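Local coordinates for DNA ligase (Archaeoglobus fulgidus, PDB 3GDE), which probably seals nicks in double-stranded DNA during replication, recombination and repair, using ATP and releasing AMP and diphosphate, at residues 40-54 / 117-129. Sequence-based numbering, arbitrary orientation.
Sequences RDLYDVVLFITGKVY and VRKVRETFDEIAS
Asp44 OD2 is gripped end-on by both terminal nitrogens of Arg118, NH2 at 2.7 Å and NH1 at 2.8 Å, with carboxylate and guanidinium nearly coplanar. The same NH2 donates an almost straight bond (174°) to the anti lone pair of Asp41 OD2, 2.6 Å away, placing two carboxylate oxygens at the guanidinium edge, while Arg40 CG lies over the centre of one face. Water 1 links Asp41 OD2 to the backbone N of Arg118. Asp44 CG sits anti to its own carbonyl carbon (chi1 -73°), and from there its second oxygen, OD1, takes Arg121 NH1 at 3.0 Å from above the carboxylate plane. The helical segments 40-49 (part of helix 39-49) and 117-129, both in the all-helical N-terminal region of the ligase, cross at 68°, their axes 10.3 Å apart at closest approach, and a salt-bridge network of Asp41, Asp44, Arg118, Arg121 and Asp125 runs across it. Beyond the first helix, Val53 O receives Arg121 NH2 at 2.9 Å and NH1 at 3.2 Å, both within the guanidinium plane. A leucine in place of Arg121 would probably leave this carbonyl without either donor and Asp44 OD1 without its charged mate. Tyr54 OH donates to the anti lone pair of Asp125 OD1 (2.8 Å), itself weakly paired with Arg121. Val53 CG1 packs against Phe124 CD1, and Leu161 of helix 152-162 touches Phe48, Val53 and Phe124.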
ATOM      1  N   ARG A  40     -13.774   8.180  18.683  1.00 32.32           N
ATOM      2  CA  ARG A  40     -13.832   6.979  17.848  1.00 31.96           C
ATOM      3  C   ARG A  40     -14.660   7.150  16.576  1.00 30.59           C
ATOM      4  O   ARG A  40     -14.390   6.474  15.591  1.00 30.48           O
ATOM      5  CB  ARG A  40     -14.253   5.745  18.645  1.00 32.58           C
ATOM      6  CG  ARG A  40     -15.557   5.861  19.357  1.00 35.81           C
ATOM      7  CD  ARG A  40     -15.404   5.350  20.784  1.00 41.21           C
ATOM      8  NE  ARG A  40     -15.489   3.893  20.871  1.00 44.95           N
ATOM      9  CZ  ARG A  40     -16.376   3.237  21.620  1.00 47.76           C
ATOM     10  NH1 ARG A  40     -17.255   3.906  22.365  1.00 48.27           N
ATOM     11  NH2 ARG A  40     -16.376   1.908  21.640  1.00 47.99           N
ATOM     12  N   ASP A  41     -15.649   8.046  16.589  1.00 29.03           N
ATOM     13  CA  ASP A  41     -16.291   8.478  15.342  1.00 28.04           C
ATOM     14  C   ASP A  41     -15.291   9.267  14.496  1.00 27.17           C
ATOM     15  O   ASP A  41     -15.310   9.163  13.277  1.00 27.10           O
ATOM     16  CB  ASP A  41     -17.542   9.343  15.581  1.00 27.79           C
ATOM     17  CG  ASP A  41     -18.719   8.559  16.127  1.00 28.28           C
ATOM     18  OD1 ASP A  41     -19.642   9.202  16.658  1.00 30.10           O
ATOM     19  OD2 ASP A  41     -18.751   7.314  16.038  1.00 29.01           O
ATOM     20  N   LEU A  42     -14.444  10.068  15.149  1.00 26.43           N
ATOM     21  CA  LEU A  42     -13.386  10.825  14.460  1.00 25.92           C
ATOM     22  C   LEU A  42     -12.414   9.862  13.775  1.00 25.62           C
ATOM     23  O   LEU A  42     -12.176   9.954  12.576  1.00 25.14           O
ATOM     24  CB  LEU A  42     -12.629  11.765  15.421  1.00 25.36           C
ATOM     25  CG  LEU A  42     -11.406  12.500  14.811  1.00 26.14           C
ATOM     26  CD1 LEU A  42     -11.785  13.366  13.598  1.00 22.66           C
ATOM     27  CD2 LEU A  42     -10.626  13.331  15.834  1.00 24.74           C
ATOM     28  N   TYR A  43     -11.887   8.929  14.564  1.00 25.79           N
ATOM     29  CA  TYR A  43     -11.009   7.867  14.095  1.00 25.80           C
ATOM     30  C   TYR A  43     -11.616   7.140  12.902  1.00 25.55           C
ATOM     31  O   TYR A  43     -11.000   7.039  11.839  1.00 25.35           O
ATOM     32  CB  TYR A  43     -10.736   6.880  15.235  1.00 25.92           C
ATOM     33  CG  TYR A  43      -9.771   5.779  14.877  1.00 26.79           C
ATOM     34  CD1 TYR A  43      -8.402   5.913  15.138  1.00 26.84           C
ATOM     35  CD2 TYR A  43     -10.222   4.600  14.274  1.00 25.97           C
ATOM     36  CE1 TYR A  43      -7.506   4.897  14.808  1.00 27.59           C
ATOM     37  CE2 TYR A  43      -9.340   3.582  13.939  1.00 27.74           C
ATOM     38  CZ  TYR A  43      -7.979   3.737  14.205  1.00 27.95           C
ATOM     39  OH  TYR A  43      -7.105   2.725  13.870  1.00 28.17           O
ATOM     40  N   ASP A  44     -12.832   6.647  13.073  1.00 25.56           N
ATOM     41  CA  ASP A  44     -13.494   5.919  12.001  1.00 25.87           C
ATOM     42  C   ASP A  44     -13.706   6.774  10.750  1.00 25.18           C
ATOM     43  O   ASP A  44     -13.463   6.308   9.644  1.00 25.46           O
ATOM     44  CB  ASP A  44     -14.818   5.331  12.490  1.00 26.26           C
ATOM     45  CG  ASP A  44     -14.624   4.144  13.407  1.00 28.39           C
ATOM     46  OD1 ASP A  44     -13.573   3.468  13.320  1.00 28.28           O
ATOM     47  OD2 ASP A  44     -15.536   3.879  14.222  1.00 33.07           O
ATOM     48  N   VAL A  45     -14.125   8.022  10.923  1.00 24.12           N
ATOM     49  CA  VAL A  45     -14.373   8.901   9.769  1.00 23.75           C
ATOM     50  C   VAL A  45     -13.085   9.140   8.957  1.00 23.31           C
ATOM     51  O   VAL A  45     -13.117   9.147   7.727  1.00 23.02           O
ATOM     52  CB  VAL A  45     -15.061  10.243  10.203  1.00 23.63           C
ATOM     53  CG1 VAL A  45     -14.980  11.310   9.109  1.00 24.47           C
ATOM     54  CG2 VAL A  45     -16.498   9.995  10.559  1.00 23.34           C
ATOM     55  N   VAL A  46     -11.962   9.321   9.652  1.00 22.65           N
ATOM     56  CA  VAL A  46     -10.695   9.588   8.988  1.00 22.50           C
ATOM     57  C   VAL A  46     -10.257   8.370   8.156  1.00 22.29           C
ATOM     58  O   VAL A  46      -9.890   8.508   6.982  1.00 21.53           O
ATOM     59  CB  VAL A  46      -9.590  10.055   9.981  1.00 22.55           C
ATOM     60  CG1 VAL A  46      -8.226  10.063   9.312  1.00 20.91           C
ATOM     61  CG2 VAL A  46      -9.915  11.449  10.508  1.00 21.80           C
ATOM     62  N   LEU A  47     -10.322   7.188   8.765  1.00 22.12           N
ATOM     63  CA  LEU A  47     -10.103   5.945   8.036  1.00 22.39           C
ATOM     64  C   LEU A  47     -11.092   5.790   6.886  1.00 21.96           C
ATOM     65  O   LEU A  47     -10.677   5.724   5.727  1.00 21.65           O
ATOM     66  CB  LEU A  47     -10.143   4.735   8.974  1.00 22.23           C
ATOM     67  CG  LEU A  47      -8.773   4.284   9.493  1.00 24.38           C
ATOM     68  CD1 LEU A  47      -8.163   5.303  10.438  1.00 24.43           C
ATOM     69  CD2 LEU A  47      -8.838   2.895  10.152  1.00 25.19           C
ATOM     70  N   PHE A  48     -12.387   5.772   7.207  1.00 21.91           N
ATOM     71  CA  PHE A  48     -13.442   5.513   6.224  1.00 22.27           C
ATOM     72  C   PHE A  48     -13.403   6.410   4.977  1.00 23.08           C
ATOM     73  O   PHE A  48     -13.616   5.929   3.867  1.00 22.66           O
ATOM     74  CB  PHE A  48     -14.839   5.554   6.867  1.00 21.88           C
ATOM     75  CG  PHE A  48     -15.087   4.454   7.880  1.00 21.64           C
ATOM     76  CD1 PHE A  48     -14.113   3.501   8.165  1.00 21.64           C
ATOM     77  CD2 PHE A  48     -16.309   4.363   8.529  1.00 20.41           C
ATOM     78  CE1 PHE A  48     -14.346   2.494   9.095  1.00 22.33           C
ATOM     79  CE2 PHE A  48     -16.556   3.359   9.448  1.00 20.50           C
ATOM     80  CZ  PHE A  48     -15.574   2.427   9.745  1.00 21.30           C
ATOM     81  N   ILE A  49     -13.116   7.701   5.144  1.00 24.15           N
ATOM     82  CA  ILE A  49     -13.078   8.603   3.985  1.00 25.10           C
ATOM     83  C   ILE A  49     -11.945   8.252   2.999  1.00 25.25           C
ATOM     84  O   ILE A  49     -12.040   8.554   1.799  1.00 24.80           O
ATOM     85  CB  ILE A  49     -13.049  10.104   4.406  1.00 25.34           C
ATOM     86  CG1 ILE A  49     -13.357  11.014   3.212  1.00 25.65           C
ATOM     87  CG2 ILE A  49     -11.714  10.465   5.063  1.00 25.92           C
ATOM     88  CD1 ILE A  49     -13.739  12.448   3.602  1.00 26.20           C
ATOM     89  N   THR A  50     -10.897   7.599   3.507  1.00 25.22           N
ATOM     90  CA  THR A  50      -9.773   7.163   2.670  1.00 25.70           C
ATOM     91  C   THR A  50      -9.983   5.782   2.044  1.00 25.92           C
ATOM     92  O   THR A  50      -9.069   5.246   1.422  1.00 25.72           O
ATOM     93  CB  THR A  50      -8.431   7.153   3.443  1.00 25.60           C
ATOM     94  OG1 THR A  50      -8.531   6.281   4.573  1.00 26.56           O
ATOM     95  CG2 THR A  50      -8.066   8.548   3.918  1.00 25.72           C
ATOM     96  N   GLY A  51     -11.177   5.211   2.220  1.00 25.94           N
ATOM     97  CA  GLY A  51     -11.465   3.857   1.756  1.00 26.10           C
ATOM     98  C   GLY A  51     -10.805   2.751   2.557  1.00 26.53           C
ATOM     99  O   GLY A  51     -10.634   1.646   2.051  1.00 25.89           O
ATOM    100  N   LYS A  52     -10.440   3.042   3.809  1.00 27.07           N
ATOM    101  CA  LYS A  52      -9.792   2.056   4.687  1.00 27.93           C
ATOM    102  C   LYS A  52     -10.663   1.723   5.886  1.00 27.75           C
ATOM    103  O   LYS A  52     -11.295   2.600   6.483  1.00 27.45           O
ATOM    104  CB  LYS A  52      -8.458   2.581   5.248  1.00 27.81           C
ATOM    105  CG  LYS A  52      -7.295   2.729   4.273  1.00 29.79           C
ATOM    106  CD  LYS A  52      -6.090   3.310   5.044  1.00 30.25           C
ATOM    107  CE  LYS A  52      -5.005   3.842   4.123  1.00 33.49           C
ATOM    108  NZ  LYS A  52      -5.457   5.013   3.282  1.00 36.01           N
ATOM    109  N   VAL A  53     -10.651   0.454   6.262  1.00 28.08           N
ATOM    110  CA  VAL A  53     -11.295   0.005   7.486  1.00 28.42           C
ATOM    111  C   VAL A  53     -10.219  -0.282   8.546  1.00 28.81           C
ATOM    112  O   VAL A  53     -10.413   0.011   9.736  1.00 29.00           O
ATOM    113  CB  VAL A  53     -12.205  -1.216   7.208  1.00 28.23           C
ATOM    114  CG1 VAL A  53     -12.834  -1.734   8.473  1.00 28.36           C
ATOM    115  CG2 VAL A  53     -13.283  -0.855   6.184  1.00 28.46           C
ATOM    116  N   TYR A  54      -9.092  -0.842   8.100  1.00 29.15           N
ATOM    117  CA  TYR A  54      -7.925  -1.114   8.949  1.00 30.19           C
ATOM    118  C   TYR A  54      -6.667  -0.584   8.280  1.00 31.30           C
ATOM    119  O   TYR A  54      -6.612  -0.519   7.063  1.00 31.70           O
ATOM    120  CB  TYR A  54      -7.759  -2.621   9.229  1.00 29.40           C
ATOM    121  CG  TYR A  54      -9.016  -3.270   9.774  1.00 28.64           C
ATOM    122  CD1 TYR A  54      -9.385  -3.108  11.115  1.00 26.71           C
ATOM    123  CD2 TYR A  54      -9.850  -4.022   8.937  1.00 27.51           C
ATOM    124  CE1 TYR A  54     -10.547  -3.682  11.610  1.00 28.04           C
ATOM    125  CE2 TYR A  54     -11.015  -4.605   9.418  1.00 27.08           C
ATOM    126  CZ  TYR A  54     -11.361  -4.431  10.756  1.00 28.45           C
ATOM    127  OH  TYR A  54     -12.521  -4.997  11.229  1.00 28.27           O
ATOM    128  N   VAL A 117     -22.030   4.841  12.885  1.00 24.98           N
ATOM    129  CA  VAL A 117     -20.664   4.508  12.548  1.00 24.68           C
ATOM    130  C   VAL A 117     -20.168   3.433  13.526  1.00 25.23           C
ATOM    131  O   VAL A 117     -19.412   2.536  13.151  1.00 25.18           O
ATOM    132  CB  VAL A 117     -19.781   5.772  12.607  1.00 24.67           C
ATOM    133  CG1 VAL A 117     -18.323   5.448  12.293  1.00 24.02           C
ATOM    134  CG2 VAL A 117     -20.333   6.838  11.649  1.00 22.88           C
ATOM    135  N   ARG A 118     -20.623   3.513  14.774  1.00 25.84           N
ATOM    136  CA  ARG A 118     -20.224   2.555  15.796  1.00 26.44           C
ATOM    137  C   ARG A 118     -20.676   1.133  15.433  1.00 26.02           C
ATOM    138  O   ARG A 118     -19.876   0.201  15.492  1.00 25.94           O
ATOM    139  CB  ARG A 118     -20.749   2.990  17.173  1.00 27.08           C
ATOM    140  CG  ARG A 118     -19.892   2.498  18.357  1.00 29.64           C
ATOM    141  CD  ARG A 118     -18.698   3.434  18.710  1.00 32.85           C
ATOM    142  NE  ARG A 118     -18.388   4.409  17.658  1.00 35.73           N
ATOM    143  CZ  ARG A 118     -17.451   4.264  16.720  1.00 35.84           C
ATOM    144  NH1 ARG A 118     -16.683   3.175  16.678  1.00 35.47           N
ATOM    145  NH2 ARG A 118     -17.291   5.221  15.814  1.00 33.23           N
ATOM    146  N   LYS A 119     -21.940   0.983  15.036  1.00 25.56           N
ATOM    147  CA  LYS A 119     -22.451  -0.297  14.547  1.00 25.54           C
ATOM    148  C   LYS A 119     -21.719  -0.815  13.300  1.00 25.25           C
ATOM    149  O   LYS A 119     -21.441  -2.015  13.205  1.00 25.65           O
ATOM    150  CB  LYS A 119     -23.955  -0.245  14.273  1.00 25.55           C
ATOM    151  CG  LYS A 119     -24.604  -1.635  14.278  1.00 27.44           C
ATOM    152  CD  LYS A 119     -25.668  -1.782  13.210  1.00 28.03           C
ATOM    153  CE  LYS A 119     -26.883  -2.525  13.768  1.00 30.53           C
ATOM    154  NZ  LYS A 119     -27.874  -1.547  14.368  1.00 30.81           N
ATOM    155  N   VAL A 120     -21.417   0.078  12.359  1.00 24.53           N
ATOM    156  CA  VAL A 120     -20.627  -0.283  11.172  1.00 24.72           C
ATOM    157  C   VAL A 120     -19.260  -0.851  11.579  1.00 24.76           C
ATOM    158  O   VAL A 120     -18.854  -1.910  11.123  1.00 24.48           O
ATOM    159  CB  VAL A 120     -20.438   0.916  10.198  1.00 24.21           C
ATOM    160  CG1 VAL A 120     -19.438   0.575   9.108  1.00 23.60           C
ATOM    161  CG2 VAL A 120     -21.768   1.304   9.576  1.00 23.93           C
ATOM    162  N   ARG A 121     -18.575  -0.129  12.454  1.00 25.42           N
ATOM    163  CA  ARG A 121     -17.303  -0.561  13.015  1.00 26.39           C
ATOM    164  C   ARG A 121     -17.387  -1.934  13.702  1.00 26.34           C
ATOM    165  O   ARG A 121     -16.535  -2.780  13.471  1.00 26.39           O
ATOM    166  CB  ARG A 121     -16.816   0.476  14.013  1.00 25.96           C
ATOM    167  CG  ARG A 121     -15.542   0.102  14.716  1.00 27.31           C
ATOM    168  CD  ARG A 121     -14.393   0.673  13.929  1.00 29.43           C
ATOM    169  NE  ARG A 121     -13.648  -0.356  13.241  1.00 29.34           N
ATOM    170  CZ  ARG A 121     -12.770  -0.132  12.272  1.00 29.25           C
ATOM    171  NH1 ARG A 121     -12.529   1.095  11.838  1.00 27.67           N
ATOM    172  NH2 ARG A 121     -12.144  -1.161  11.725  1.00 31.26           N
ATOM    173  N   GLU A 122     -18.413  -2.135  14.529  1.00 26.84           N
ATOM    174  CA  GLU A 122     -18.593  -3.391  15.284  1.00 27.89           C
ATOM    175  C   GLU A 122     -18.857  -4.570  14.356  1.00 26.82           C
ATOM    176  O   GLU A 122     -18.255  -5.624  14.515  1.00 26.98           O
ATOM    177  CB  GLU A 122     -19.740  -3.290  16.303  1.00 28.61           C
ATOM    178  CG  GLU A 122     -19.701  -2.068  17.221  1.00 33.92           C
ATOM    179  CD  GLU A 122     -18.812  -2.225  18.458  1.00 41.05           C
ATOM    180  OE1 GLU A 122     -18.932  -1.351  19.353  1.00 43.53           O
ATOM    181  OE2 GLU A 122     -18.006  -3.195  18.547  1.00 43.64           O
ATOM    182  N   THR A 123     -19.757  -4.374  13.395  1.00 26.05           N
ATOM    183  CA  THR A 123     -20.079  -5.381  12.383  1.00 25.69           C
ATOM    184  C   THR A 123     -18.846  -5.758  11.547  1.00 25.40           C
ATOM    185  O   THR A 123     -18.599  -6.946  11.300  1.00 24.97           O
ATOM    186  CB  THR A 123     -21.206  -4.878  11.464  1.00 25.64           C
ATOM    187  OG1 THR A 123     -22.275  -4.378  12.278  1.00 26.24           O
ATOM    188  CG2 THR A 123     -21.720  -6.002  10.557  1.00 24.73           C
ATOM    189  N   PHE A 124     -18.081  -4.741  11.130  1.00 25.31           N
ATOM    190  CA  PHE A 124     -16.787  -4.941  10.436  1.00 24.88           C
ATOM    191  C   PHE A 124     -15.777  -5.743  11.254  1.00 25.16           C
ATOM    192  O   PHE A 124     -15.146  -6.666  10.724  1.00 25.33           O
ATOM    193  CB  PHE A 124     -16.166  -3.607  10.008  1.00 24.56           C
ATOM    194  CG  PHE A 124     -16.796  -2.999   8.774  1.00 24.78           C
ATOM    195  CD1 PHE A 124     -16.398  -1.748   8.325  1.00 24.92           C
ATOM    196  CD2 PHE A 124     -17.797  -3.667   8.072  1.00 25.68           C
ATOM    197  CE1 PHE A 124     -16.963  -1.178   7.176  1.00 24.32           C
ATOM    198  CE2 PHE A 124     -18.376  -3.098   6.936  1.00 25.98           C
ATOM    199  CZ  PHE A 124     -17.951  -1.853   6.489  1.00 24.07           C
ATOM    200  N   ASP A 125     -15.617  -5.393  12.535  1.00 25.14           N
ATOM    201  CA  ASP A 125     -14.697  -6.113  13.420  1.00 25.54           C
ATOM    202  C   ASP A 125     -15.088  -7.585  13.591  1.00 25.80           C
ATOM    203  O   ASP A 125     -14.216  -8.457  13.607  1.00 25.79           O
ATOM    204  CB  ASP A 125     -14.545  -5.409  14.777  1.00 26.04           C
ATOM    205  CG  ASP A 125     -13.730  -4.105  14.688  1.00 26.39           C
ATOM    206  OD1 ASP A 125     -13.217  -3.756  13.601  1.00 27.51           O
ATOM    207  OD2 ASP A 125     -13.590  -3.428  15.723  1.00 27.83           O
ATOM    208  N   GLU A 126     -16.393  -7.868  13.689  1.00 25.96           N
ATOM    209  CA  GLU A 126     -16.853  -9.253  13.700  1.00 25.90           C
ATOM    210  C   GLU A 126     -16.558  -9.979  12.381  1.00 26.04           C
ATOM    211  O   GLU A 126     -16.034 -11.083  12.399  1.00 26.34           O
ATOM    212  CB  GLU A 126     -18.340  -9.384  14.024  1.00 26.04           C
ATOM    213  CG  GLU A 126     -18.730 -10.862  13.955  1.00 27.52           C
ATOM    214  CD  GLU A 126     -20.137 -11.191  14.385  1.00 29.62           C
ATOM    215  OE1 GLU A 126     -20.442 -12.398  14.357  1.00 30.46           O
ATOM    216  OE2 GLU A 126     -20.925 -10.279  14.731  1.00 30.17           O
ATOM    217  N   ILE A 127     -16.912  -9.360  11.253  1.00 25.89           N
ATOM    218  CA  ILE A 127     -16.630  -9.915   9.935  1.00 26.18           C
ATOM    219  C   ILE A 127     -15.152 -10.278   9.761  1.00 26.77           C
ATOM    220  O   ILE A 127     -14.845 -11.387   9.332  1.00 26.85           O
ATOM    221  CB  ILE A 127     -17.123  -8.975   8.786  1.00 26.05           C
ATOM    222  CG1 ILE A 127     -18.654  -9.014   8.688  1.00 25.32           C
ATOM    223  CG2 ILE A 127     -16.514  -9.385   7.463  1.00 25.55           C
ATOM    224  CD1 ILE A 127     -19.293  -7.856   7.881  1.00 25.67           C
ATOM    225  N   ALA A 128     -14.252  -9.358  10.116  1.00 27.70           N
ATOM    226  CA  ALA A 128     -12.797  -9.601  10.080  1.00 28.69           C
ATOM    227  C   ALA A 128     -12.301 -10.812  10.906  1.00 29.65           C
ATOM    228  O   ALA A 128     -11.311 -11.459  10.542  1.00 30.28           O
ATOM    229  CB  ALA A 128     -12.040  -8.339  10.474  1.00 28.02           C
ATOM    230  N   SER A 129     -12.980 -11.119  12.005  1.00 30.69           N
ATOM    231  CA  SER A 129     -12.577 -12.225  12.887  1.00 31.72           C
ATOM    232  C   SER A 129     -12.999 -13.627  12.398  1.00 32.54           C
ATOM    233  O   SER A 129     -12.528 -14.646  12.926  1.00 32.07           O
ATOM    234  CB  SER A 129     -13.097 -11.989  14.309  1.00 31.49           C
ATOM    235  OG  SER A 129     -14.515 -11.973  14.327  1.00 32.11           O
TER
HETATM  236  O   HOH W   1     -21.479   6.258  15.892  1.00 16.87           O
HETATM  237  O   HOH W   2     -19.166   6.563  19.109  1.00 53.34           O